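Local atomic coordinates of pectate lyase (Paenibacillus sp. 0602, PDB entry 5GT5), a protein that cleaves polygalacturonate and pectins of varied methyl esterification by endo-acting elimination, probably with the aid of calcium. Residues G20-S23 and V29-K32; I22-T27 and W436-W441; E137-E140 and D145-K148; Y221-S226 and A313-K318; S376-S381 and G386-P391. The protein carries 1 engineered substitution. All blocks are in the same frame, centred on the assembly; numbering follows the deposited sequence.

Contact 1: G20-S23 and V29-K32; sequences GVIS and VYKK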
# COMPACT_ATOMS: atom_id res chain seq x y z
N GLY A 20 0.89 11.07 -11.27
CA GLY A 20 1.95 10.94 -12.26
C GLY A 20 2.27 12.24 -12.94
O GLY A 20 1.84 13.34 -12.55
N VAL A 21 3.05 12.11 -14.00
CA VAL A 21 3.36 13.24 -14.84
C VAL A 21 2.33 13.26 -15.96
O VAL A 21 2.28 12.36 -16.81
CB VAL A 21 4.77 13.10 -15.43
CG1 VAL A 21 4.94 13.97 -16.68
CG2 VAL A 21 5.80 13.45 -14.36
N ILE A 22 1.47 14.27 -15.91
CA ILE A 22 0.36 14.41 -16.85
C ILE A 22 0.45 15.83 -17.37
O ILE A 22 0.68 16.76 -16.59
CB ILE A 22 -1.01 14.25 -16.12
CG1 ILE A 22 -1.17 12.85 -15.54
CG2 ILE A 22 -2.20 14.56 -17.05
CD1 ILE A 22 -1.05 11.74 -16.57
N SER A 23 0.28 16.01 -18.68
CA SER A 23 0.27 17.35 -19.26
C SER A 23 -1.01 18.09 -18.93
O SER A 23 -2.09 17.51 -18.87
CB SER A 23 0.44 17.27 -20.78
OG SER A 23 0.19 18.53 -21.36
N VAL A 29 -8.01 13.99 -17.70
CA VAL A 29 -7.50 13.55 -16.40
C VAL A 29 -6.77 14.65 -15.63
O VAL A 29 -6.38 14.43 -14.48
CB VAL A 29 -6.58 12.28 -16.54
CG1 VAL A 29 -7.41 11.04 -16.90
CG2 VAL A 29 -5.47 12.50 -17.55
N TYR A 30 -6.57 15.82 -16.23
CA TYR A 30 -5.96 16.98 -15.57
C TYR A 30 -7.02 18.05 -15.51
O TYR A 30 -7.42 18.58 -16.59
CB TYR A 30 -4.76 17.46 -16.39
CG TYR A 30 -3.86 18.50 -15.75
CD1 TYR A 30 -4.35 19.77 -15.41
CD2 TYR A 30 -2.51 18.24 -15.57
CE1 TYR A 30 -3.51 20.71 -14.85
CE2 TYR A 30 -1.65 19.20 -15.01
CZ TYR A 30 -2.16 20.44 -14.67
OH TYR A 30 -1.33 21.38 -14.12
N LYS A 31 -7.51 18.38 -14.31
CA LYS A 31 -8.58 19.34 -14.15
C LYS A 31 -8.10 20.61 -13.49
O LYS A 31 -7.56 20.57 -12.37
CB LYS A 31 -9.74 18.76 -13.34
CG LYS A 31 -10.36 17.50 -13.92
CD LYS A 31 -10.93 17.74 -15.32
CE LYS A 31 -11.66 16.49 -15.76
NZ LYS A 31 -12.16 16.68 -17.15
N LYS A 32 -8.32 21.74 -14.15
CA LYS A 32 -8.04 23.05 -13.59
C LYS A 32 -9.27 23.53 -12.87
O LYS A 32 -10.37 23.60 -13.41
CB LYS A 32 -7.64 24.02 -14.72
CG LYS A 32 -6.26 23.69 -15.30
CD LYS A 32 -5.82 24.65 -16.38
CE LYS A 32 -4.47 24.26 -16.91
NZ LYS A 32 -4.03 25.23 -17.97
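Ile22 meets Val29 and Tyr30 through a single methyl group. Its CG2 lies 3.9 Å from Val29 CG2, and the same carbon is 3.9 Å from Tyr30 CB, so one methyl serves both residues. The torsion of Ile22 explains the choice of branch: CG1 points back beside its own backbone N (chi1 -64°), which leaves CG2 anti to that N and aimed at the 29-32 segment. Val29 crosses the isoleucine at about a right angle and offers only CG2, whereas Tyr30 and Ile22 slide past each other in opposite directions.

Besides hydrocarbon, the tyrosine side chain meets the carbonyls of Ile22 and Ser23. Its first torsion is trans (chi1 -170°), and the ring is laid along the backbone of these two residues. Ile22 O sits at the ring edge, near its plane, 3.7 Å from Tyr30 CD2. Ser23 O comes closer, 3.4 Å from Tyr30 CD2, but obliquely to the ring. No hydrogen bond crosses between the segments; the polar end of the ring is used further on, where Tyr30 OH bonds to Glu53.

Val51, on the neighbouring strand 51-54, touches both Ile22 and Tyr30 and extends the apolar patch. Val29 and Lys31 make backbone bonds to the residues around that strand, so the loop is packed onto a strand already paired in parallel. This is the layout of an N-terminal loop packed against the first strands of the parallel beta-helix of polysaccharide lyase family 1.

Contact 2: I22-T27 and W436-W441; sequences ISESNT and WSKDNW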
# COMPACT_ATOMS: atom_id res chain seq x y z
N ILE A 22 1.47 14.27 -15.91
CA ILE A 22 0.36 14.41 -16.85
C ILE A 22 0.45 15.83 -17.37
O ILE A 22 0.68 16.76 -16.59
CB ILE A 22 -1.01 14.25 -16.12
CG1 ILE A 22 -1.17 12.85 -15.54
CG2 ILE A 22 -2.20 14.56 -17.05
CD1 ILE A 22 -1.05 11.74 -16.57
N SER A 23 0.28 16.01 -18.68
CA SER A 23 0.27 17.35 -19.26
C SER A 23 -1.01 18.09 -18.93
O SER A 23 -2.09 17.51 -18.87
CB SER A 23 0.44 17.27 -20.78
OG SER A 23 0.19 18.53 -21.36
N GLU A 24 -0.89 19.40 -18.72
CA GLU A 24 -2.05 20.23 -18.44
C GLU A 24 -3.02 20.26 -19.62
O GLU A 24 -4.17 20.66 -19.45
CB GLU A 24 -1.64 21.65 -18.05
CG GLU A 24 -0.92 22.46 -19.15
CD GLU A 24 -0.56 23.86 -18.66
OE1 GLU A 24 -1.39 24.45 -17.95
OE2 GLU A 24 0.55 24.38 -18.96
N SER A 25 -2.58 19.79 -20.79
CA SER A 25 -3.42 19.71 -21.98
C SER A 25 -4.23 18.40 -22.04
O SER A 25 -5.09 18.23 -22.91
CB SER A 25 -2.58 19.87 -23.26
OG SER A 25 -1.76 18.74 -23.50
N ASN A 26 -3.93 17.48 -21.12
CA ASN A 26 -4.62 16.20 -21.07
C ASN A 26 -5.89 16.38 -20.22
O ASN A 26 -5.96 15.94 -19.07
CB ASN A 26 -3.68 15.13 -20.46
CG ASN A 26 -4.20 13.71 -20.62
OD1 ASN A 26 -5.37 13.49 -20.91
ND2 ASN A 26 -3.32 12.73 -20.37
N THR A 27 -6.89 17.03 -20.81
CA THR A 27 -8.06 17.55 -20.09
C THR A 27 -8.97 16.48 -19.47
O THR A 27 -9.75 16.78 -18.56
CB THR A 27 -8.91 18.46 -21.00
OG1 THR A 27 -9.30 17.74 -22.18
CG2 THR A 27 -8.11 19.69 -21.41
N TRP A 436 8.98 27.46 -9.04
CA TRP A 436 9.59 26.74 -10.15
C TRP A 436 8.46 26.43 -11.10
O TRP A 436 7.29 26.66 -10.78
CB TRP A 436 10.31 25.46 -9.69
CG TRP A 436 9.54 24.51 -8.77
CD1 TRP A 436 8.19 24.52 -8.51
CD2 TRP A 436 10.08 23.42 -8.02
NE1 TRP A 436 7.88 23.50 -7.66
CE2 TRP A 436 9.02 22.81 -7.34
CE3 TRP A 436 11.38 22.90 -7.87
CZ2 TRP A 436 9.21 21.71 -6.50
CZ3 TRP A 436 11.56 21.81 -7.07
CH2 TRP A 436 10.49 21.22 -6.38
N SER A 437 8.79 25.92 -12.28
CA SER A 437 7.74 25.64 -13.25
C SER A 437 6.78 24.62 -12.66
O SER A 437 7.19 23.71 -11.93
CB SER A 437 8.32 25.17 -14.61
OG SER A 437 9.13 24.03 -14.46
N LYS A 438 5.49 24.79 -12.94
CA LYS A 438 4.48 24.07 -12.15
C LYS A 438 4.52 22.55 -12.34
O LYS A 438 4.03 21.81 -11.47
CB LYS A 438 3.08 24.63 -12.37
CG LYS A 438 2.52 24.41 -13.76
CD LYS A 438 1.16 25.02 -13.88
CE LYS A 438 0.56 24.80 -15.27
NZ LYS A 438 -0.78 25.46 -15.37
N ASP A 439 5.14 22.07 -13.42
CA ASP A 439 5.28 20.62 -13.62
C ASP A 439 6.10 19.99 -12.48
O ASP A 439 5.98 18.79 -12.21
CB ASP A 439 5.91 20.31 -14.97
CG ASP A 439 7.30 20.88 -15.08
OD1 ASP A 439 7.42 22.12 -14.97
OD2 ASP A 439 8.26 20.10 -15.27
N ASN A 440 6.92 20.79 -11.80
CA ASN A 440 7.71 20.25 -10.72
C ASN A 440 6.89 19.79 -9.54
O ASN A 440 7.37 18.96 -8.75
CB ASN A 440 8.72 21.28 -10.27
CG ASN A 440 9.83 21.43 -11.27
OD1 ASN A 440 10.66 20.53 -11.41
ND2 ASN A 440 9.87 22.59 -11.96
N TRP A 441 5.68 20.32 -9.41
CA TRP A 441 4.78 19.90 -8.34
C TRP A 441 4.24 18.49 -8.53
O TRP A 441 3.79 17.86 -7.57
CB TRP A 441 3.63 20.90 -8.15
CG TRP A 441 4.10 22.21 -7.58
CD1 TRP A 441 4.04 23.43 -8.19
CD2 TRP A 441 4.74 22.42 -6.31
NE1 TRP A 441 4.59 24.38 -7.39
CE2 TRP A 441 5.03 23.80 -6.23
CE3 TRP A 441 5.09 21.59 -5.23
CZ2 TRP A 441 5.64 24.38 -5.11
CZ3 TRP A 441 5.72 22.16 -4.12
CH2 TRP A 441 6.00 23.54 -4.07
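Glu24 and Lys438 form a salt bridge that ties a type I beta turn, Ser23 to Asn26, near the start of the chain to the C-terminal tail of this parallel beta-helix protein. The two side chains cross at about a right angle. Each has CG between its backbone N and carbonyl carbon (chi1 64° in Glu24, 67° in Lys438) and runs out extended from there, so two long arms meet only at their ends, with little surface buried.

Lys438 NZ donates to Glu24 OE1 at 2.8 Å. The ammonium group approaches from above, 43° out of the carboxylate plane, rather than lying flat beside it. Glu24 OE1 also pairs with Lys32, and Lys438 NZ with Glu53, so two acids and two lysines share their charges on the surface, beside the ring of Tyr30. Losing the carboxylate to an alanine here would probably rob Lys32 and Lys438, whose charges lie close, of their shared mate and remove this link between turn and tail, although Lys438 would still have Glu53.

At the base of the lysine arm the backbone is tied locally. Asn440 N and Asn440 ND2 both reach Ser437 O from the same face of its plane, the side-chain bond being 2.9 Å from ND2 to O. Just beside them, Ser437 OG donates to Asp439 OD1 at 2.6 Å, using the syn lone pair of that carboxylate oxygen.

Contact 3: E137-E140 and D145-K148; sequences EWDE and DYDK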
# COMPACT_ATOMS: atom_id res chain seq x y z
N GLU A 137 -12.97 28.32 15.13
CA GLU A 137 -13.82 29.28 15.85
C GLU A 137 -13.72 28.98 17.33
O GLU A 137 -13.25 27.93 17.72
CB GLU A 137 -15.27 29.24 15.36
CG GLU A 137 -16.02 27.95 15.74
CD GLU A 137 -17.49 28.03 15.41
OE1 GLU A 137 -17.91 28.98 14.70
OE2 GLU A 137 -18.23 27.13 15.86
N TRP A 138 -14.12 29.95 18.14
CA TRP A 138 -14.12 29.84 19.59
C TRP A 138 -15.10 28.77 20.07
O TRP A 138 -16.20 28.63 19.53
CB TRP A 138 -14.47 31.24 20.12
CG TRP A 138 -14.65 31.35 21.63
CD1 TRP A 138 -15.83 31.25 22.31
CD2 TRP A 138 -13.63 31.61 22.61
NE1 TRP A 138 -15.61 31.45 23.66
CE2 TRP A 138 -14.27 31.67 23.87
CE3 TRP A 138 -12.25 31.81 22.53
CZ2 TRP A 138 -13.57 31.90 25.06
CZ3 TRP A 138 -11.53 32.07 23.73
CH2 TRP A 138 -12.20 32.10 24.98
N ASP A 139 -14.71 28.04 21.10
CA ASP A 139 -15.56 26.99 21.63
C ASP A 139 -16.28 27.37 22.93
O ASP A 139 -15.68 27.31 24.02
CB ASP A 139 -14.75 25.74 21.89
CG ASP A 139 -15.53 24.68 22.59
OD1 ASP A 139 -16.79 24.62 22.41
OD2 ASP A 139 -14.91 23.89 23.36
N GLU A 140 -17.57 27.71 22.83
CA GLU A 140 -18.42 27.77 24.00
C GLU A 140 -19.06 26.43 24.35
O GLU A 140 -19.14 26.07 25.55
CB GLU A 140 -19.53 28.79 23.81
CG GLU A 140 -19.04 30.23 23.80
CD GLU A 140 -18.72 30.78 25.19
OE1 GLU A 140 -19.32 30.29 26.20
OE2 GLU A 140 -17.89 31.72 25.28
N ASP A 145 -12.87 22.63 25.45
CA ASP A 145 -12.39 21.32 25.03
C ASP A 145 -12.30 21.10 23.51
O ASP A 145 -11.62 20.18 23.08
CB ASP A 145 -13.25 20.20 25.61
CG ASP A 145 -13.10 20.08 27.10
OD1 ASP A 145 -12.13 20.65 27.65
OD2 ASP A 145 -13.96 19.41 27.69
N TYR A 146 -12.97 21.94 22.71
CA TYR A 146 -13.00 21.78 21.25
C TYR A 146 -13.42 20.37 20.87
O TYR A 146 -12.74 19.71 20.10
CB TYR A 146 -11.66 22.18 20.61
CG TYR A 146 -11.50 23.68 20.74
CD1 TYR A 146 -12.02 24.53 19.78
CD2 TYR A 146 -10.91 24.24 21.87
CE1 TYR A 146 -11.93 25.93 19.90
CE2 TYR A 146 -10.83 25.64 22.02
CZ TYR A 146 -11.34 26.47 21.04
OH TYR A 146 -11.26 27.84 21.18
N ASP A 147 -14.55 19.94 21.42
CA ASP A 147 -15.01 18.56 21.19
C ASP A 147 -16.26 18.44 20.34
O ASP A 147 -16.70 17.33 20.06
CB ASP A 147 -15.21 17.84 22.56
CG ASP A 147 -13.89 17.31 23.16
OD1 ASP A 147 -12.92 17.06 22.40
OD2 ASP A 147 -13.84 17.15 24.40
N LYS A 148 -16.83 19.56 19.90
CA LYS A 148 -18.09 19.52 19.16
C LYS A 148 -17.92 19.55 17.64
O LYS A 148 -18.37 18.63 16.94
CB LYS A 148 -19.03 20.65 19.58
CG LYS A 148 -20.42 20.48 18.97
CD LYS A 148 -21.39 21.51 19.48
CE LYS A 148 -22.79 21.19 18.99
NZ LYS A 148 -23.27 19.91 19.58
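Tyr146 and Asp139 make the tight part of this contact. Asp139 CB lies over one face of the tyrosine ring, 3.5 Å from its centroid, in a CH-pi contact. From that position the aspartate doubles back: a chi1 of 173° swings the carboxylate away from its own backbone N and carries OD2 to the backbone of Tyr146, where Tyr146 N donates to Asp139 OD2 at 2.8 Å. The bond is fairly straight, 156° at the hydrogen, but the donor stands 45° above the carboxylate plane. One residue thus grips the ring with its CB and the main chain with its carboxylate.

The ring edge is close-packed too, with Glu137 O near the ring plane, 3.2 Å from Tyr146 CE1; that buried carbonyl has no polar partner in the model. At the ring's far end Asp139 N makes a weak bond to Tyr146 OH, at 3.5 Å. The Tyr146 side chain is about 6 Å from that of Asp174, a likely calcium ligand.

The 145-148 segment loosens away from this core. Asp147 and Lys148 are exposed, and on this side Asp147 comes about 7 Å, side chain to side chain, from Arg276, the probable active-site arginine.

Thr142, in the connecting loop, gives Asp139 OD2 a second hydrogen bond. With two such partners the buried carboxylate probably stays ionised despite the acids Asp145 and Asp147 nearby, consistent with a loop held in place close to the probable active site.

Contact 4: Y221-S226 and A313-K318; sequences YNYLRS and ASKGYK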
# COMPACT_ATOMS: atom_id res chain seq x y z
N TYR A 221 -16.36 33.20 27.44
CA TYR A 221 -15.65 34.43 27.16
C TYR A 221 -15.97 35.50 28.21
O TYR A 221 -15.06 36.16 28.78
CB TYR A 221 -15.98 34.92 25.75
CG TYR A 221 -15.23 36.19 25.41
CD1 TYR A 221 -13.91 36.15 25.03
CD2 TYR A 221 -15.85 37.44 25.53
CE1 TYR A 221 -13.19 37.32 24.76
CE2 TYR A 221 -15.16 38.60 25.24
CZ TYR A 221 -13.84 38.54 24.85
OH TYR A 221 -13.12 39.68 24.60
N ASN A 222 -17.26 35.63 28.50
CA ASN A 222 -17.70 36.60 29.51
C ASN A 222 -17.07 36.33 30.88
O ASN A 222 -16.55 37.24 31.54
CB ASN A 222 -19.24 36.60 29.58
CG ASN A 222 -19.80 37.75 30.40
OD1 ASN A 222 -19.40 38.91 30.25
ND2 ASN A 222 -20.73 37.43 31.29
N TYR A 223 -17.04 35.07 31.28
CA TYR A 223 -16.41 34.71 32.54
C TYR A 223 -14.92 35.05 32.56
O TYR A 223 -14.40 35.57 33.54
CB TYR A 223 -16.63 33.22 32.80
CG TYR A 223 -16.05 32.77 34.10
CD1 TYR A 223 -16.64 33.13 35.31
CD2 TYR A 223 -14.88 32.01 34.14
CE1 TYR A 223 -16.08 32.71 36.51
CE2 TYR A 223 -14.32 31.58 35.34
CZ TYR A 223 -14.91 31.96 36.52
OH TYR A 223 -14.33 31.55 37.71
N LEU A 224 -14.21 34.71 31.48
CA LEU A 224 -12.79 35.00 31.40
C LEU A 224 -12.49 36.50 31.51
O LEU A 224 -11.48 36.88 32.11
CB LEU A 224 -12.21 34.46 30.10
CG LEU A 224 -12.30 32.95 29.92
CD1 LEU A 224 -11.87 32.61 28.49
CD2 LEU A 224 -11.40 32.24 30.97
N ARG A 225 -13.34 37.33 30.91
CA ARG A 225 -13.19 38.79 30.98
C ARG A 225 -13.65 39.39 32.30
O ARG A 225 -13.32 40.53 32.62
CB ARG A 225 -14.02 39.44 29.86
CG ARG A 225 -13.51 39.14 28.44
CD ARG A 225 -12.29 39.98 28.06
NE ARG A 225 -12.71 41.39 27.87
CZ ARG A 225 -12.45 42.36 28.75
NH1 ARG A 225 -11.70 42.14 29.84
NH2 ARG A 225 -12.92 43.59 28.53
N SER A 226 -14.44 38.62 33.05
CA SER A 226 -15.05 39.12 34.29
C SER A 226 -14.05 39.23 35.42
O SER A 226 -12.91 38.77 35.34
CB SER A 226 -16.18 38.18 34.74
OG SER A 226 -15.65 37.06 35.45
N ALA A 313 -10.28 27.07 36.00
CA ALA A 313 -10.56 25.66 36.19
C ALA A 313 -11.70 25.44 37.18
O ALA A 313 -12.46 24.48 37.05
CB ALA A 313 -9.32 24.93 36.62
N SER A 314 -11.85 26.33 38.14
CA SER A 314 -12.89 26.13 39.17
C SER A 314 -14.29 26.16 38.59
O SER A 314 -15.25 25.63 39.16
CB SER A 314 -12.79 27.21 40.24
OG SER A 314 -13.34 28.43 39.77
N LYS A 315 -14.45 26.82 37.45
CA LYS A 315 -15.74 26.87 36.79
C LYS A 315 -15.90 25.81 35.70
O LYS A 315 -16.92 25.78 34.97
CB LYS A 315 -16.02 28.27 36.23
CG LYS A 315 -16.52 29.24 37.25
CD LYS A 315 -17.90 28.87 37.77
CE LYS A 315 -18.39 29.95 38.75
NZ LYS A 315 -19.87 29.96 38.82
N GLY A 316 -14.90 24.94 35.56
CA GLY A 316 -14.96 23.86 34.60
C GLY A 316 -14.53 24.22 33.20
O GLY A 316 -14.79 23.47 32.26
N TYR A 317 -13.87 25.36 33.05
CA TYR A 317 -13.40 25.78 31.73
C TYR A 317 -11.97 25.33 31.49
O TYR A 317 -11.15 25.27 32.41
CB TYR A 317 -13.46 27.29 31.60
CG TYR A 317 -14.85 27.85 31.62
CD1 TYR A 317 -15.81 27.42 30.70
CD2 TYR A 317 -15.23 28.83 32.55
CE1 TYR A 317 -17.11 27.93 30.70
CE2 TYR A 317 -16.53 29.34 32.56
CZ TYR A 317 -17.45 28.91 31.63
OH TYR A 317 -18.74 29.41 31.61
N LYS A 318 -11.66 24.99 30.24
CA LYS A 318 -10.30 24.77 29.80
C LYS A 318 -9.87 25.98 28.98
O LYS A 318 -10.42 26.23 27.91
CB LYS A 318 -10.22 23.50 28.94
CG LYS A 318 -8.87 23.23 28.33
CD LYS A 318 -8.93 21.94 27.50
CE LYS A 318 -7.85 21.86 26.41
NZ LYS A 318 -8.39 22.32 25.05
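Tyr223, near the end of helix 219-225, and Lys315, just past the end of helix 306-314, have the nearest CA atoms across the contact, 8.9 Å apart, so side chains alone bridge the gap. Most of the work falls to Tyr223. The trans first torsion (chi1 -179°) carries its ring away from the helix to lie against Lys315 and Tyr317.

Lys315 crosses the tyrosine at about a right angle and touches with the root of its chain. Its CB makes an off-centre CH-pi contact, 4.2 Å from the centroid of the Tyr223 ring, and its CG is 3.2 Å from Tyr223 OH. A bend at chi2 (-67°) then leads the rest of the lysine away. On the CD2 side of the ring comes Tyr317: Tyr223 CD2 is 3.5 Å from Tyr317 CE2 and lies at the edge of the Tyr317 ring, near its plane. The ring planes meet obliquely, at 42°.

The phenol is fixed at its outer end as well, since Tyr223 OH bonds to Ala311 O in the last turn of helix 306-314. Replacing the tyrosine with a leucine here would probably cost Ala311 O its bond to the phenol and open a gap beside Tyr317.

Gly316, with positive phi, closes that helix in a Schellman motif, and Tyr317 follows it, reaching the same ring as Lys315. This is surface packing of one helix end against a helix C-terminus with a Schellman cap, among the helices that flank the beta-helix.

Contact 5: S376-S381 and G386-P391; sequences SSFRGS and GSPLAP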
# COMPACT_ATOMS: atom_id res chain seq x y z
N SER A 376 17.34 28.38 28.22
CA SER A 376 18.30 27.31 28.42
C SER A 376 18.90 26.86 27.10
O SER A 376 18.47 27.27 26.02
CB SER A 376 17.65 26.12 29.12
OG SER A 376 16.84 25.38 28.22
N SER A 377 19.90 26.00 27.18
CA SER A 377 20.52 25.47 25.98
C SER A 377 21.01 24.03 26.18
O SER A 377 21.79 23.76 27.10
CB SER A 377 21.67 26.38 25.54
OG SER A 377 22.24 25.89 24.34
N PHE A 378 20.53 23.12 25.34
CA PHE A 378 20.92 21.73 25.37
C PHE A 378 20.99 21.23 23.95
O PHE A 378 20.19 21.62 23.09
CB PHE A 378 19.90 20.90 26.18
CG PHE A 378 20.18 19.41 26.19
CD1 PHE A 378 21.09 18.86 27.09
CD2 PHE A 378 19.52 18.55 25.32
CE1 PHE A 378 21.33 17.50 27.12
CE2 PHE A 378 19.75 17.18 25.37
CZ PHE A 378 20.66 16.65 26.27
N ARG A 379 21.96 20.39 23.66
CA ARG A 379 21.92 19.65 22.42
C ARG A 379 22.28 18.23 22.77
O ARG A 379 23.32 17.98 23.38
CB ARG A 379 22.89 20.20 21.36
CG ARG A 379 22.87 19.39 20.07
CD ARG A 379 23.68 20.05 18.96
NE ARG A 379 23.77 19.18 17.80
CZ ARG A 379 24.19 19.57 16.60
NH1 ARG A 379 24.56 20.83 16.40
NH2 ARG A 379 24.23 18.70 15.61
N GLY A 380 21.42 17.28 22.39
CA GLY A 380 21.71 15.90 22.70
C GLY A 380 20.52 15.01 22.48
O GLY A 380 19.67 15.25 21.62
N SER A 381 20.48 13.95 23.27
CA SER A 381 19.47 12.90 23.11
C SER A 381 18.56 12.83 24.31
O SER A 381 18.78 13.49 25.32
CB SER A 381 20.16 11.56 22.94
OG SER A 381 20.49 11.02 24.20
N GLY A 386 20.20 13.28 33.08
CA GLY A 386 19.80 14.66 33.25
C GLY A 386 19.24 15.32 32.00
O GLY A 386 19.00 16.53 32.02
N SER A 387 19.02 14.57 30.93
CA SER A 387 18.57 15.20 29.70
C SER A 387 17.22 15.86 29.84
O SER A 387 16.28 15.24 30.34
CB SER A 387 18.47 14.16 28.62
OG SER A 387 17.88 14.79 27.45
N PRO A 388 17.09 17.11 29.34
CA PRO A 388 15.76 17.73 29.36
C PRO A 388 14.84 17.13 28.29
O PRO A 388 13.66 17.46 28.25
CB PRO A 388 16.05 19.20 29.05
CG PRO A 388 17.27 19.17 28.18
CD PRO A 388 18.11 18.00 28.75
N LEU A 389 15.37 16.25 27.45
CA LEU A 389 14.55 15.53 26.47
C LEU A 389 14.14 14.13 26.95
O LEU A 389 13.63 13.32 26.18
CB LEU A 389 15.30 15.44 25.15
CG LEU A 389 15.62 16.79 24.52
CD1 LEU A 389 16.53 16.64 23.33
CD2 LEU A 389 14.31 17.47 24.12
N ALA A 390 14.34 13.82 28.24
CA ALA A 390 13.96 12.50 28.75
C ALA A 390 12.44 12.31 28.68
O ALA A 390 11.67 13.24 28.91
CB ALA A 390 14.42 12.34 30.19
N PRO A 391 12.00 11.09 28.35
CA PRO A 391 10.56 10.86 28.29
C PRO A 391 9.90 10.92 29.64
O PRO A 391 10.43 10.40 30.61
CB PRO A 391 10.44 9.42 27.75
CG PRO A 391 11.79 9.08 27.16
CD PRO A 391 12.78 9.91 27.95
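An aromatic-proline contact with a hydrogen bond beside it folds the loop 386-391 back on strand 378-380, near the C-terminal end of the beta-helix, where that strand runs antiparallel to strand 369-372. Phe378 supplies the platform. Extended from its backbone N by a chi1 of 176°, its ring reaches out to the loop, and Pro388 CD sits almost exactly over the ring centre, 3.4 Å from the centroid and only 8° off the normal, a textbook CH-pi contact. The proline CG follows on the same face, 3.5 Å from Phe378 CG. Leu389 comes to the rim instead: its CD1 lies at the ring edge, near the plane, 3.8 Å from Phe378 CE2.

The ring leaves no room beside it for a side chain at Gly380, where a CB would run into Phe378 CZ. Beyond the glycine, Ser381 O takes a hydrogen bond from Ser387 OG at 2.7 Å, arriving in the carbonyl plane. The same hydroxyl oxygen accepts from Leu389 N at 2.9 Å, which makes an ST turn inside the type I beta turn from Ser387 to Ala390.

One serine oxygen therefore both donates across the contact and accepts within its own turn. This double use links the turn to the residue just after the strand and is likely to restrict the hydroxyl's rotation, while the proline CD hydrogens, next to the ring nitrogen and probably somewhat polarised, give the phenylalanine face a partner without any charge.

None of the five is a deep core contact. Contacts 2 and 4 are surface ones, and contacts 1, 3 and 5 are partly buried. Contacts 1 and 2 adjoin, sharing Ile22 and Ser23, yet contact 1 is mainly apolar and contact 2 purely ionic; Glu24 and Lys32 join them. Contacts 3 and 4 touch, through Trp138 against Leu224 and Glu140 to Tyr221, but only contact 3 lies near the probable calcium and active sites, and it alone buries a carboxylate. Contact 5 touches none of the others; it and contact 1 each rest on beta-helix strands, on opposite sides of the chain's centre. Aromatic rings serve contacts 1, 3, 4 and 5, meeting carbonyls, an aspartate, a lysine or a proline.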